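Alcohol dehydrogenase (PDB 1H2B) binds zinc and NAD and probably catalyses the NAD-dependent oxidation of alcohols, as a member of the zinc-containing alcohol dehydrogenase family. Local coordinates at residues 19-24 with 71-76; 43-48 with 138-143; 189-194 with 253-258. All coordinates share one frame; numbering follows the deposited sequence.

Interaction 1: 19-24 with 71-76; sequences ARLHEY and PKLPYT
Leu21 and Tyr75 form an antiparallel hydrogen-bonded pair: Leu21 N donates to Tyr75 O at 2.9 Å, and Tyr75 N returns a longer bond to Leu21 O. Arg20 and Thr76, the adjoining pair, are non-hydrogen-bonded; 19-24 leaves its strand after Leu21, and 71-76 enters its own only at Tyr75. A cis peptide bond precedes Pro74, whose CA lies 3.1 Å from Leu21 O in a CA-H...O contact. Across the Arg20-Thr76 pair the side chains take up the bonding: Arg20 NE gives its hydrogen to Thr76 OG1 at 2.9 Å, with the hydroxyl 18° out of the guanidinium plane. A bend at chi3 (86°) carries the guanidinium across strand 75-76, where Pro74 O lies over one of its faces, while NH2 forms a salt bridge with Asp134. Pro74 CB stands over the centre of one face of the His22 ring, 3.5 Å from the centroid, in a CH-pi contact; NE2 of the same ring is hydrogen-bonded to Glu31 on strand 29-32. Leu73 packs beside Leu21 with one methyl, CD2 to CD2 at 3.8 Å, and beside Tyr24 CE1 with the other, CD1, which approaches that ring obliquely. One water joins the two phenols, 2.7 Å from Tyr24 OH and 3.0 Å from Tyr75 OH. The contact thus fixes the short strand 75-76 as an edge of a small antiparallel sheet, a few residues ahead of the zinc ligand His79. Its chemistry is divided: Arg20 grips Thr76 by a polar bond on one sheet face, Leu21 and Tyr75 share the other, and the loops add apolar contacts of their own, His22 with Pro74 and Leu73 with Tyr24.

Interaction 2: 43-48 with 138-143; sequences DVIVRI and AEFMRT
With CG anti to its carbonyl carbon (chi1 -62°), Phe140 brings ring atom CE2 to 3.8 Å from Arg47 CB, while Arg47, its CG opposite the backbone N (chi1 175°), sends the end of its own chain away from 138-143. They form a non-hydrogen-bonded pair in an antiparallel strand pairing of the GroES-like domain, where strand 140-143 runs along the first half of strand 44-52. Val46 and Met141 exchange two backbone bonds, the one from Val46 N to Met141 O nearly straight at 176°. Farther on, Asp43 and Val44 both face Thr143, a classic beta bulge. The Phe140 ring lies oblique to Ile45 CG2 and Arg47 CB and meets Tyr35 edge-to-face. Were Phe140 cut back to alanine, the Arg47 methylene and the Tyr35 ring would probably lose their aromatic partner, and a gap would open beside Arg47 CB. Arg142, on the same face, touches Ile45 CG1 mainly through its CB, while its NH1 is hydrogen-bonded to Arg37 O and salt-bridged to Glu39. On the face of Val44, Val46, Met141 and Thr143, Thr143 CG2 lies alongside Val44, 4.0 Å from its CB, and strand 100-103 covers Val46, Met141 and Thr143. Ile48 CD1 packs on Met141 CB. At the other end Glu139 O accepts two hydrogens, one from Ile48 N at 3.0 Å and one from a water that also donates to Ile48 O at 2.6 Å.

Interaction 3: 189-194 with 253-258; sequences YVAIVG and RGVNVA. With NAJ (nicotinamide-adenine-dinucleotide (acidic form)), chain I.
At the corner in its chain, Asn256 uses a side-chain oxygen as acceptor: OD1 takes the hydrogen of Tyr189 N at 3.0 Å, a bond that reaches OD1 from above the amide plane, 37° out of it. The same oxygen lies at the edge of the Tyr189 ring. With CG anti to its carbonyl carbon (chi1 -59°), Asn256 folds back beside its own backbone N, which gives a weak bond to Tyr189 O; Val257 N sends a second weak bond to that acceptor. Past the corner the pairing is regular and parallel, Ala191 N donating to Val257 O at 2.9 Å. Val190 and Val257 point the same way, CG2 of the former 4.0 Å from CB of the latter. Val255 CG1, before the corner, touches both Tyr189 CB and Ala191 CB, at 3.9 and 4.1 Å. At the far end of strand 189-193, Val193 CG1 lies 3.8 Å from adenine atom C2A of the dinucleotide, and Gly194 CA, with positive phi, passes by ribose oxygen O4B, where a side chain would be crowded. These are neighbouring central strands of a Rossmann fold, and Gly194, part of the NAD pocket, fits the first glycine of a GxGxxG turn of the Rossmann type.

How the interactions relate
From the N terminus, strand 17-21 comes first, and interaction 1 closes a loop of 46 residues by pairing its end with strand 75-76. Interaction 2 starts inside that loop, at 43-48, and closes beyond it at 138-143, so the two contacts cross along the chain. Interaction 1 builds part of the small N-terminal sheet and interaction 2 part of the larger one; the two meet in space where Thr76 CG2 packs against Ala138 CB. Interaction 3 follows in series: the 58 residues between 189-194 and 253-258 close within the nucleotide-binding domain, on the opposite side of the chain's centre, its centre about 38 Å from that of interaction 1.

Interaction 1: 19-24 with 71-76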
loop_
_atom_site.group_PDB
_atom_site.type_symbol
_atom_site.label_atom_id
_atom_site.label_comp_id
_atom_site.label_asym_id
_atom_site.label_seq_id
_atom_site.Cartn_x
_atom_site.Cartn_y
_atom_site.Cartn_z
ATOM N N ALA B 19 -6.231 37.703 21.782
ATOM C CA ALA B 19 -5.001 37.401 22.539
ATOM C C ALA B 19 -3.833 37.345 21.571
ATOM O O ALA B 19 -3.787 36.476 20.669
ATOM C CB ALA B 19 -5.159 36.077 23.290
ATOM N N ARG B 20 -2.892 38.292 21.708
ATOM C CA ARG B 20 -1.858 38.475 20.690
ATOM C C ARG B 20 -0.459 38.381 21.208
ATOM O O ARG B 20 -0.166 38.837 22.313
ATOM C CB ARG B 20 -2.028 39.795 19.961
ATOM C CG ARG B 20 -3.481 40.083 19.624
ATOM C CD ARG B 20 -3.610 41.234 18.685
ATOM N NE ARG B 20 -3.492 40.824 17.288
ATOM C CZ ARG B 20 -3.156 41.636 16.301
ATOM N NH1 ARG B 20 -2.871 42.930 16.532
ATOM N NH2 ARG B 20 -3.106 41.166 15.080
ATOM N N LEU B 21 0.385 37.766 20.394
ATOM C CA LEU B 21 1.807 37.645 20.654
ATOM C C LEU B 21 2.493 38.896 20.118
ATOM O O LEU B 21 2.519 39.108 18.915
ATOM C CB LEU B 21 2.372 36.398 19.949
ATOM C CG LEU B 21 3.789 35.931 20.287
ATOM C CD1 LEU B 21 3.952 34.530 19.746
ATOM C CD2 LEU B 21 4.878 36.825 19.705
ATOM N N HIS B 22 3.043 39.708 21.028
ATOM C CA HIS B 22 3.880 40.864 20.665
ATOM C C HIS B 22 5.354 40.594 20.867
ATOM O O HIS B 22 6.176 41.059 20.095
ATOM C CB HIS B 22 3.532 42.089 21.508
ATOM C CG HIS B 22 2.234 42.732 21.146
ATOM N ND1 HIS B 22 2.159 43.924 20.461
ATOM C CD2 HIS B 22 0.955 42.351 21.383
ATOM C CE1 HIS B 22 0.892 44.260 20.306
ATOM N NE2 HIS B 22 0.140 43.320 20.851
ATOM N N GLU B 23 5.677 39.855 21.921
ATOM C CA GLU B 23 7.051 39.530 22.246
ATOM C C GLU B 23 7.126 38.103 22.751
ATOM O O GLU B 23 6.282 37.684 23.552
ATOM C CB GLU B 23 7.587 40.452 23.356
ATOM C CG GLU B 23 7.165 41.908 23.274
ATOM C CD GLU B 23 7.314 42.642 24.596
ATOM O OE1 GLU B 23 6.288 43.104 25.151
ATOM O OE2 GLU B 23 8.465 42.764 25.072
ATOM N N TYR B 24 8.175 37.412 22.328
ATOM C CA TYR B 24 8.463 36.051 22.784
ATOM C C TYR B 24 8.839 36.027 24.256
ATOM O O TYR B 24 9.394 37.009 24.775
ATOM C CB TYR B 24 9.542 35.419 21.915
ATOM C CG TYR B 24 9.111 35.310 20.472
ATOM C CD1 TYR B 24 9.714 36.053 19.467
ATOM C CD2 TYR B 24 8.045 34.470 20.111
ATOM C CE1 TYR B 24 9.295 35.951 18.131
ATOM C CE2 TYR B 24 7.630 34.371 18.817
ATOM C CZ TYR B 24 8.230 35.094 17.817
ATOM O OH TYR B 24 7.798 34.971 16.519
ATOM N N PRO B 71 7.097 35.158 11.303
ATOM C CA PRO B 71 5.818 35.872 11.209
ATOM C C PRO B 71 5.980 37.323 11.609
ATOM O O PRO B 71 6.878 37.655 12.389
ATOM C CB PRO B 71 4.949 35.169 12.259
ATOM C CG PRO B 71 5.937 34.738 13.319
ATOM C CD PRO B 71 7.188 34.371 12.555
ATOM N N LYS B 72 5.104 38.178 11.097
ATOM C CA LYS B 72 5.084 39.568 11.528
ATOM C C LYS B 72 4.380 39.672 12.877
ATOM O O LYS B 72 3.274 39.157 13.044
ATOM C CB LYS B 72 4.390 40.435 10.471
ATOM C CG LYS B 72 4.265 41.917 10.824
ATOM C CD LYS B 72 3.547 42.686 9.709
ATOM C CE LYS B 72 2.073 42.942 10.049
ATOM N NZ LYS B 72 1.116 42.150 9.215
ATOM N N LEU B 73 5.043 40.316 13.837
ATOM C CA LEU B 73 4.472 40.585 15.162
ATOM C C LEU B 73 3.879 41.995 15.206
ATOM O O LEU B 73 4.409 42.896 14.531
ATOM C CB LEU B 73 5.537 40.428 16.256
ATOM C CG LEU B 73 6.364 39.147 16.238
ATOM C CD1 LEU B 73 7.206 39.035 17.496
ATOM C CD2 LEU B 73 5.434 37.957 16.129
ATOM N N PRO B 74 2.784 42.210 15.946
ATOM C CA PRO B 74 2.005 41.163 16.636
ATOM C C PRO B 74 1.016 40.388 15.768
ATOM O O PRO B 74 0.608 40.845 14.692
ATOM C CB PRO B 74 1.202 41.966 17.659
ATOM C CG PRO B 74 1.002 43.292 16.994
ATOM C CD PRO B 74 2.243 43.557 16.228
ATOM N N TYR B 75 0.627 39.210 16.270
ATOM C CA TYR B 75 -0.469 38.443 15.677
ATOM C C TYR B 75 -1.213 37.641 16.715
ATOM O O TYR B 75 -0.692 37.312 17.787
ATOM C CB TYR B 75 0.000 37.535 14.542
ATOM C CG TYR B 75 0.869 36.341 14.906
ATOM C CD1 TYR B 75 0.370 35.037 14.823
ATOM C CD2 TYR B 75 2.205 36.511 15.268
ATOM C CE1 TYR B 75 1.190 33.930 15.096
ATOM C CE2 TYR B 75 3.012 35.430 15.542
ATOM C CZ TYR B 75 2.506 34.138 15.460
ATOM O OH TYR B 75 3.355 33.078 15.718
ATOM N N THR B 76 -2.460 37.323 16.380
ATOM C CA THR B 76 -3.349 36.640 17.283
ATOM C C THR B 76 -3.126 35.130 17.160
ATOM O O THR B 76 -3.047 34.597 16.051
ATOM C CB THR B 76 -4.764 36.950 16.840
ATOM O OG1 THR B 76 -4.969 38.360 16.999
ATOM C CG2 THR B 76 -5.802 36.307 17.746
HETATM O O HOH W 1 6.289 32.726 16.134
#

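Interaction 2: 43-48 with 138-143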
loop_
_atom_site.group_PDB
_atom_site.type_symbol
_atom_site.label_atom_id
_atom_site.label_comp_id
_atom_site.label_asym_id
_atom_site.label_seq_id
_atom_site.Cartn_x
_atom_site.Cartn_y
_atom_site.Cartn_z
ATOM N N ASP B 43 -12.183 34.351 2.338
ATOM C CA ASP B 43 -13.534 34.622 1.879
ATOM C C ASP B 43 -14.593 34.151 2.904
ATOM O O ASP B 43 -15.790 34.123 2.612
ATOM C CB ASP B 43 -13.759 33.997 0.507
ATOM C CG ASP B 43 -13.482 32.508 0.483
ATOM O OD1 ASP B 43 -13.287 31.910 1.576
ATOM O OD2 ASP B 43 -13.416 31.874 -0.588
ATOM N N VAL B 44 -14.156 33.844 4.130
ATOM C CA VAL B 44 -15.082 33.509 5.210
ATOM C C VAL B 44 -14.631 34.155 6.501
ATOM O O VAL B 44 -13.459 34.127 6.809
ATOM C CB VAL B 44 -15.163 31.964 5.487
ATOM C CG1 VAL B 44 -15.996 31.664 6.727
ATOM C CG2 VAL B 44 -15.722 31.239 4.270
ATOM N N ILE B 45 -15.560 34.782 7.213
ATOM C CA ILE B 45 -15.282 35.177 8.604
ATOM C C ILE B 45 -16.175 34.374 9.551
ATOM O O ILE B 45 -17.387 34.243 9.351
ATOM C CB ILE B 45 -15.458 36.706 8.819
ATOM C CG1 ILE B 45 -14.399 37.447 8.014
ATOM C CG2 ILE B 45 -15.340 37.046 10.340
ATOM C CD1 ILE B 45 -14.680 38.948 7.869
ATOM N N VAL B 46 -15.554 33.833 10.608
ATOM C CA VAL B 46 -16.238 33.032 11.603
ATOM C C VAL B 46 -16.273 33.770 12.919
ATOM O O VAL B 46 -15.282 34.392 13.303
ATOM C CB VAL B 46 -15.476 31.675 11.787
ATOM C CG1 VAL B 46 -16.018 30.880 12.937
ATOM C CG2 VAL B 46 -15.538 30.881 10.484
ATOM N N ARG B 47 -17.426 33.721 13.567
ATOM C CA ARG B 47 -17.582 34.055 14.989
ATOM C C ARG B 47 -17.148 32.842 15.803
ATOM O O ARG B 47 -17.800 31.770 15.773
ATOM C CB ARG B 47 -19.032 34.479 15.276
ATOM C CG ARG B 47 -19.307 34.734 16.739
ATOM C CD ARG B 47 -20.741 35.236 17.015
ATOM N NE ARG B 47 -21.819 34.367 16.519
ATOM C CZ ARG B 47 -22.457 33.448 17.248
ATOM N NH1 ARG B 47 -22.081 33.218 18.510
ATOM N NH2 ARG B 47 -23.460 32.741 16.704
ATOM N N ILE B 48 -16.009 32.978 16.490
ATOM C CA ILE B 48 -15.459 31.863 17.254
ATOM C C ILE B 48 -16.367 31.469 18.398
ATOM O O ILE B 48 -16.839 32.330 19.169
ATOM C CB ILE B 48 -14.089 32.277 17.770
ATOM C CG1 ILE B 48 -13.145 32.552 16.592
ATOM C CG2 ILE B 48 -13.503 31.205 18.789
ATOM C CD1 ILE B 48 -12.645 31.227 15.815
ATOM N N ALA B 138 -9.926 35.110 19.594
ATOM C CA ALA B 138 -10.520 36.403 19.244
ATOM C C ALA B 138 -12.002 36.190 19.028
ATOM O O ALA B 138 -12.482 35.051 18.905
ATOM C CB ALA B 138 -9.894 36.972 17.967
ATOM N N GLU B 139 -12.750 37.278 18.942
ATOM C CA GLU B 139 -14.181 37.137 18.708
ATOM C C GLU B 139 -14.468 36.633 17.280
ATOM O O GLU B 139 -15.419 35.843 17.073
ATOM C CB GLU B 139 -14.867 38.501 18.950
ATOM C CG GLU B 139 -16.388 38.442 18.924
ATOM C CD GLU B 139 -17.096 39.779 19.169
ATOM O OE1 GLU B 139 -16.420 40.835 19.296
ATOM O OE2 GLU B 139 -18.354 39.771 19.220
ATOM N N PHE B 140 -13.666 37.082 16.326
ATOM C CA PHE B 140 -13.862 36.729 14.914
ATOM C C PHE B 140 -12.552 36.354 14.292
ATOM O O PHE B 140 -11.471 36.840 14.708
ATOM C CB PHE B 140 -14.448 37.898 14.087
ATOM C CG PHE B 140 -15.818 38.354 14.551
ATOM C CD1 PHE B 140 -15.949 39.447 15.420
ATOM C CD2 PHE B 140 -16.942 37.686 14.143
ATOM C CE1 PHE B 140 -17.191 39.852 15.861
ATOM C CE2 PHE B 140 -18.213 38.090 14.567
ATOM C CZ PHE B 140 -18.333 39.180 15.426
ATOM N N MET B 141 -12.628 35.536 13.247
ATOM C CA MET B 141 -11.420 35.138 12.533
ATOM C C MET B 141 -11.754 34.897 11.077
ATOM O O MET B 141 -12.768 34.299 10.774
ATOM C CB MET B 141 -10.862 33.818 13.134
ATOM C CG MET B 141 -9.495 33.488 12.573
ATOM S SD MET B 141 -8.983 31.764 13.033
ATOM C CE MET B 141 -9.577 30.927 11.517
ATOM N N ARG B 142 -10.896 35.400 10.191
ATOM C CA ARG B 142 -10.998 35.107 8.768
ATOM C C ARG B 142 -10.292 33.814 8.370
ATOM O O ARG B 142 -9.244 33.413 8.962
ATOM C CB ARG B 142 -10.568 36.314 7.923
ATOM C CG ARG B 142 -9.089 36.665 7.957
ATOM C CD ARG B 142 -8.749 37.910 7.152
ATOM N NE ARG B 142 -7.313 38.013 6.944
ATOM C CZ ARG B 142 -6.761 38.776 5.996
ATOM N NH1 ARG B 142 -7.527 39.537 5.203
ATOM N NH2 ARG B 142 -5.430 38.822 5.850
ATOM N N THR B 143 -10.873 33.159 7.360
ATOM C CA THR B 143 -10.317 31.912 6.863
ATOM C C THR B 143 -10.779 31.716 5.431
ATOM O O THR B 143 -11.424 32.618 4.895
ATOM C CB THR B 143 -10.707 30.746 7.817
ATOM O OG1 THR B 143 -10.027 29.574 7.374
ATOM C CG2 THR B 143 -12.196 30.415 7.756
HETATM O O HOH W 2 -16.775 34.954 19.413
#

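Interaction 3: 189-194 with 253-258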
loop_
_atom_site.group_PDB
_atom_site.type_symbol
_atom_site.label_atom_id
_atom_site.label_comp_id
_atom_site.label_asym_id
_atom_site.label_seq_id
_atom_site.Cartn_x
_atom_site.Cartn_y
_atom_site.Cartn_z
ATOM N N TYR B 189 1.653 -4.669 19.432
ATOM C CA TYR B 189 1.576 -3.677 20.492
ATOM C C TYR B 189 1.883 -2.306 19.923
ATOM O O TYR B 189 2.759 -2.126 19.091
ATOM C CB TYR B 189 2.665 -3.905 21.540
ATOM C CG TYR B 189 2.513 -5.189 22.341
ATOM C CD1 TYR B 189 3.117 -6.377 21.900
ATOM C CD2 TYR B 189 1.771 -5.184 23.516
ATOM C CE1 TYR B 189 2.974 -7.533 22.642
ATOM C CE2 TYR B 189 1.610 -6.339 24.256
ATOM C CZ TYR B 189 2.220 -7.492 23.811
ATOM O OH TYR B 189 2.072 -8.666 24.588
ATOM N N VAL B 190 1.157 -1.334 20.434
ATOM C CA VAL B 190 1.431 0.085 20.111
ATOM C C VAL B 190 1.634 0.823 21.424
ATOM O O VAL B 190 0.816 0.719 22.321
ATOM C CB VAL B 190 0.338 0.707 19.213
ATOM C CG1 VAL B 190 -1.080 0.554 19.780
ATOM C CG2 VAL B 190 0.640 2.187 18.921
ATOM N N ALA B 191 2.747 1.555 21.528
ATOM C CA ALA B 191 2.974 2.452 22.679
ATOM C C ALA B 191 2.563 3.849 22.258
ATOM O O ALA B 191 3.073 4.393 21.261
ATOM C CB ALA B 191 4.426 2.490 23.059
ATOM N N ILE B 192 1.621 4.425 22.993
ATOM C CA ILE B 192 1.180 5.792 22.727
ATOM C C ILE B 192 1.775 6.596 23.868
ATOM O O ILE B 192 1.471 6.332 25.045
ATOM C CB ILE B 192 -0.408 5.861 22.585
ATOM C CG1 ILE B 192 -0.885 7.270 22.218
ATOM C CG2 ILE B 192 -1.158 5.247 23.816
ATOM C CD1 ILE B 192 -0.778 8.284 23.335
ATOM N N VAL B 193 2.682 7.507 23.544
ATOM C CA VAL B 193 3.477 8.157 24.578
ATOM C C VAL B 193 3.024 9.597 24.710
ATOM O O VAL B 193 3.169 10.381 23.758
ATOM C CB VAL B 193 4.971 8.111 24.178
ATOM C CG1 VAL B 193 5.820 8.865 25.219
ATOM C CG2 VAL B 193 5.422 6.667 23.986
ATOM N N GLY B 194 2.473 9.947 25.898
ATOM C CA GLY B 194 1.940 11.268 26.129
ATOM C C GLY B 194 0.448 11.272 25.993
ATOM O O GLY B 194 -0.040 11.312 24.864
ATOM N N ARG B 253 10.153 -8.219 23.167
ATOM C CA ARG B 253 10.028 -8.017 21.739
ATOM C C ARG B 253 9.925 -6.526 21.357
ATOM O O ARG B 253 10.122 -6.195 20.178
ATOM C CB ARG B 253 8.806 -8.750 21.238
ATOM C CG ARG B 253 8.940 -10.267 21.485
ATOM C CD ARG B 253 8.134 -11.142 20.555
ATOM N NE ARG B 253 8.904 -11.468 19.358
ATOM C CZ ARG B 253 8.529 -11.183 18.111
ATOM N NH1 ARG B 253 7.372 -10.566 17.874
ATOM N NH2 ARG B 253 9.319 -11.520 17.098
ATOM N N GLY B 254 9.585 -5.674 22.321
ATOM C CA GLY B 254 9.288 -4.270 22.024
ATOM C C GLY B 254 7.970 -4.106 21.280
ATOM O O GLY B 254 7.222 -5.063 21.028
ATOM N N VAL B 255 7.675 -2.868 20.884
ATOM C CA VAL B 255 6.415 -2.553 20.224
ATOM C C VAL B 255 6.542 -2.472 18.722
ATOM O O VAL B 255 7.574 -2.101 18.163
ATOM C CB VAL B 255 5.783 -1.257 20.778
ATOM C CG1 VAL B 255 5.560 -1.371 22.308
ATOM C CG2 VAL B 255 6.663 -0.038 20.487
ATOM N N ASN B 256 5.450 -2.812 18.064
ATOM C CA ASN B 256 5.378 -2.700 16.613
ATOM C C ASN B 256 5.336 -1.242 16.159
ATOM O O ASN B 256 5.873 -0.879 15.085
ATOM C CB ASN B 256 4.137 -3.436 16.128
ATOM C CG ASN B 256 4.163 -4.896 16.520
ATOM O OD1 ASN B 256 3.930 -5.280 17.655
ATOM N ND2 ASN B 256 4.518 -5.731 15.543
ATOM N N VAL B 257 4.657 -0.398 16.933
ATOM C CA VAL B 257 4.585 1.046 16.629
ATOM C C VAL B 257 4.684 1.791 17.963
ATOM O O VAL B 257 4.076 1.379 18.945
ATOM C CB VAL B 257 3.264 1.443 15.994
ATOM C CG1 VAL B 257 3.201 2.973 15.820
ATOM C CG2 VAL B 257 3.096 0.800 14.590
ATOM N N ALA B 258 5.535 2.826 17.994
ATOM C CA ALA B 258 5.499 3.785 19.113
ATOM C C ALA B 258 5.111 5.125 18.544
ATOM O O ALA B 258 5.461 5.429 17.406
ATOM C CB ALA B 258 6.862 3.886 19.779
HETATM P PA NAJ I . 0.121 18.353 26.055
HETATM O O1A NAJ I . 0.937 19.294 26.898
HETATM O O2A NAJ I . -1.411 18.364 26.180
HETATM O O5B NAJ I . 0.470 16.824 26.353
HETATM C C5B NAJ I . 1.811 16.374 26.594
HETATM C C4B NAJ I . 1.636 15.123 27.438
HETATM O O4B NAJ I . 2.934 14.505 27.541
HETATM C C3B NAJ I . 1.093 15.394 28.841
HETATM O O3B NAJ I . 0.004 14.517 29.172
HETATM C C2B NAJ I . 2.357 15.129 29.647
HETATM O O2B NAJ I . 2.112 14.758 31.013
HETATM C C1B NAJ I . 3.067 14.014 28.868
HETATM N N9A NAJ I . 4.495 13.874 29.147
HETATM C C8A NAJ I . 5.454 14.838 29.488
HETATM N N7A NAJ I . 6.668 14.236 29.618
HETATM C C5A NAJ I . 6.494 12.904 29.375
HETATM C C6A NAJ I . 7.346 11.827 29.365
HETATM N N6A NAJ I . 8.647 11.923 29.673
HETATM N N1A NAJ I . 6.849 10.603 29.004
HETATM C C2A NAJ I . 5.508 10.404 28.722
HETATM N N3A NAJ I . 4.674 11.467 28.761
HETATM C C4A NAJ I . 5.163 12.693 29.087
HETATM O O3 NAJ I . 0.577 18.607 24.554
HETATM P PN NAJ I . -0.286 18.507 23.193
HETATM O O1N NAJ I . -0.951 19.777 22.923
HETATM O O2N NAJ I . -1.068 17.255 23.201
HETATM O O5D NAJ I . 0.920 18.449 22.134
HETATM C C5D NAJ I . 1.751 17.290 22.133
HETATM C C4D NAJ I . 2.974 17.554 21.270
HETATM O O4D NAJ I . 2.553 17.546 19.894
HETATM C C3D NAJ I . 3.603 18.930 21.484
HETATM O O3D NAJ I . 5.003 18.835 21.163
HETATM C C2D NAJ I . 2.902 19.796 20.428
HETATM O O2D NAJ I . 3.580 20.965 20.063
HETATM C C1D NAJ I . 2.885 18.769 19.282
HETATM N N1N NAJ I . 1.986 19.001 18.151
HETATM C C2N NAJ I . 2.361 18.443 16.965
HETATM C C3N NAJ I . 1.534 18.559 15.860
HETATM C C7N NAJ I . 1.982 17.999 14.550
HETATM O O7N NAJ I . 1.154 18.239 13.519
HETATM N N7N NAJ I . 3.068 17.244 14.358
HETATM C C4N NAJ I . 0.269 19.230 15.921
HETATM C C5N NAJ I . -0.133 19.628 17.228
HETATM C C6N NAJ I . 0.728 19.542 18.305
#